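Local atomic coordinates of glycosyltransferase Gtf1 (Streptococcus pneumoniae, PDB entry 4PQG), a protein that belongs to the glycosyltransferases of GT-B fold, carrying an added extended beta-sheet domain, and is modelled with uridine-5'-diphosphate and 2-acetamido-2-deoxy-beta-d-glucopyranose. Residues 296-299 / 300-304. Residues are numbered along the deposited sequence; the frame is centred on the assembly and turned at random.
Sequences EQFA and KYTQH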
loop_
_atom_site.group_PDB
_atom_site.type_symbol
_atom_site.label_atom_id
_atom_site.label_comp_id
_atom_site.label_asym_id
_atom_site.label_seq_id
_atom_site.Cartn_x
_atom_site.Cartn_y
_atom_site.Cartn_z
ATOM N N GLU A 296 -9.579 -6.593 -25.521
ATOM C CA GLU A 296 -9.286 -6.131 -26.874
ATOM C C GLU A 296 -7.787 -6.103 -27.160
ATOM O O GLU A 296 -7.349 -6.493 -28.248
ATOM C CB GLU A 296 -9.883 -4.735 -27.125
ATOM C CG GLU A 296 -11.409 -4.690 -27.110
ATOM C CD GLU A 296 -11.985 -3.271 -27.163
ATOM O OE1 GLU A 296 -11.224 -2.288 -27.013
ATOM O OE2 GLU A 296 -13.218 -3.134 -27.356
ATOM N N GLN A 297 -6.998 -5.619 -26.202
ATOM C CA GLN A 297 -5.560 -5.492 -26.443
ATOM C C GLN A 297 -4.874 -6.850 -26.513
ATOM O O GLN A 297 -3.965 -7.038 -27.311
ATOM C CB GLN A 297 -4.899 -4.564 -25.422
ATOM C CG GLN A 297 -5.275 -3.104 -25.643
ATOM C CD GLN A 297 -5.024 -2.242 -24.428
ATOM O OE1 GLN A 297 -4.961 -2.727 -23.297
ATOM N NE2 GLN A 297 -4.863 -0.955 -24.657
ATOM N N PHE A 298 -5.321 -7.794 -25.688
ATOM C CA PHE A 298 -4.814 -9.159 -25.780
ATOM C C PHE A 298 -5.043 -9.740 -27.178
ATOM O O PHE A 298 -4.139 -10.345 -27.775
ATOM C CB PHE A 298 -5.417 -10.047 -24.675
ATOM C CG PHE A 298 -4.594 -10.055 -23.404
ATOM C CD1 PHE A 298 -3.246 -10.430 -23.436
ATOM C CD2 PHE A 298 -5.150 -9.670 -22.199
ATOM C CE1 PHE A 298 -2.468 -10.418 -22.284
ATOM C CE2 PHE A 298 -4.394 -9.673 -21.047
ATOM C CZ PHE A 298 -3.047 -10.047 -21.088
ATOM N N ALA A 299 -6.241 -9.506 -27.711
ATOM C CA ALA A 299 -6.611 -9.992 -29.042
ATOM C C ALA A 299 -5.843 -9.278 -30.142
ATOM O O ALA A 299 -5.427 -9.901 -31.111
ATOM C CB ALA A 299 -8.114 -9.857 -29.260
ATOM N N LYS A 300 -5.638 -7.974 -29.983
ATOM C CA LYS A 300 -5.001 -7.165 -31.024
ATOM C C LYS A 300 -3.473 -7.324 -31.072
ATOM O O LYS A 300 -2.868 -7.323 -32.154
ATOM C CB LYS A 300 -5.382 -5.695 -30.829
ATOM C CG LYS A 300 -5.156 -4.808 -32.038
ATOM C CD LYS A 300 -5.097 -3.346 -31.623
ATOM C CE LYS A 300 -5.697 -2.433 -32.673
ATOM N NZ LYS A 300 -4.982 -2.557 -33.970
ATOM N N TYR A 301 -2.843 -7.458 -29.909
ATOM C CA TYR A 301 -1.376 -7.397 -29.843
ATOM C C TYR A 301 -0.650 -8.695 -29.486
ATOM O O TYR A 301 0.577 -8.776 -29.629
ATOM C CB TYR A 301 -0.934 -6.291 -28.878
ATOM C CG TYR A 301 -1.442 -4.914 -29.233
ATOM C CD1 TYR A 301 -0.823 -4.150 -30.226
ATOM C CD2 TYR A 301 -2.525 -4.365 -28.560
ATOM C CE1 TYR A 301 -1.283 -2.881 -30.544
ATOM C CE2 TYR A 301 -2.988 -3.096 -28.860
ATOM C CZ TYR A 301 -2.366 -2.361 -29.853
ATOM O OH TYR A 301 -2.837 -1.112 -30.161
ATOM N N THR A 302 -1.395 -9.695 -29.017
ATOM C CA THR A 302 -0.799 -10.927 -28.509
ATOM C C THR A 302 -1.474 -12.179 -29.089
ATOM O O THR A 302 -2.530 -12.099 -29.711
ATOM C CB THR A 302 -0.858 -11.012 -26.963
ATOM O OG1 THR A 302 -2.098 -11.596 -26.552
ATOM C CG2 THR A 302 -0.689 -9.633 -26.297
ATOM N N GLN A 303 -0.862 -13.336 -28.843
ATOM C CA GLN A 303 -1.428 -14.612 -29.245
ATOM C C GLN A 303 -2.188 -15.281 -28.096
ATOM O O GLN A 303 -2.481 -16.467 -28.171
ATOM C CB GLN A 303 -0.322 -15.541 -29.777
ATOM C CG GLN A 303 0.350 -15.069 -31.063
ATOM C CD GLN A 303 -0.611 -14.978 -32.243
ATOM O OE1 GLN A 303 -1.323 -15.938 -32.569
ATOM N NE2 GLN A 303 -0.638 -13.816 -32.891
ATOM N N HIS A 304 -2.499 -14.531 -27.036
ATOM C CA HIS A 304 -3.244 -15.068 -25.893
ATOM C C HIS A 304 -4.650 -14.536 -25.846
ATOM O O HIS A 304 -4.905 -13.409 -26.254
ATOM C CB HIS A 304 -2.591 -14.702 -24.556
ATOM C CG HIS A 304 -1.109 -14.941 -24.497
ATOM N ND1 HIS A 304 -0.567 -16.167 -24.592
ATOM C CD2 HIS A 304 -0.048 -14.055 -24.315
ATOM C CE1 HIS A 304 0.772 -16.076 -24.494
ATOM N NE2 HIS A 304 1.089 -14.783 -24.320
HETATM O O HOH W 1 -2.978 -10.460 -32.204
#
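Thr302 turns its hydroxyl back onto the last turn of helix 288-301, OG1 giving a hydrogen bond of 2.7 Å to Phe298 O. That carbonyl has a second donor, Thr302 N at 3.1 Å, 38° out of the carbonyl plane. A chi1 of 87°, setting OG1 between backbone N and carbonyl carbon, brings it to the carbonyl the backbone N already reaches. The same OG1 accepts from His304 N, two residues on, at 3.0 Å, an ST turn; the 162° angle makes this bond nearly straight. Thr302 is the first residue to leave helical phi/psi, so the ST turn sits where the chain leaves the helix, in the beta-alpha-beta unit that runs on to strand 308-310 of the Rossmann-like domain. OG1 also meets the edge of the buried Phe298 ring, 3.5 Å from CD1; Phe274 meets that ring edge-to-face and Phe283 also meets it. Gln297, likewise buried, lays CB beside the Tyr301 ring edge, 3.9 Å from CD2, while OE1 is hydrogen-bonded to His253 NE2. Lys300 CG lies over a face of the Tyr301 ring, its NZ salt-bridged to Glu261. The other flank is looser: Glu296 and Ala299 are exposed, and a water donates to Ala299 O (2.7 Å) and Thr302 O (3.0 Å).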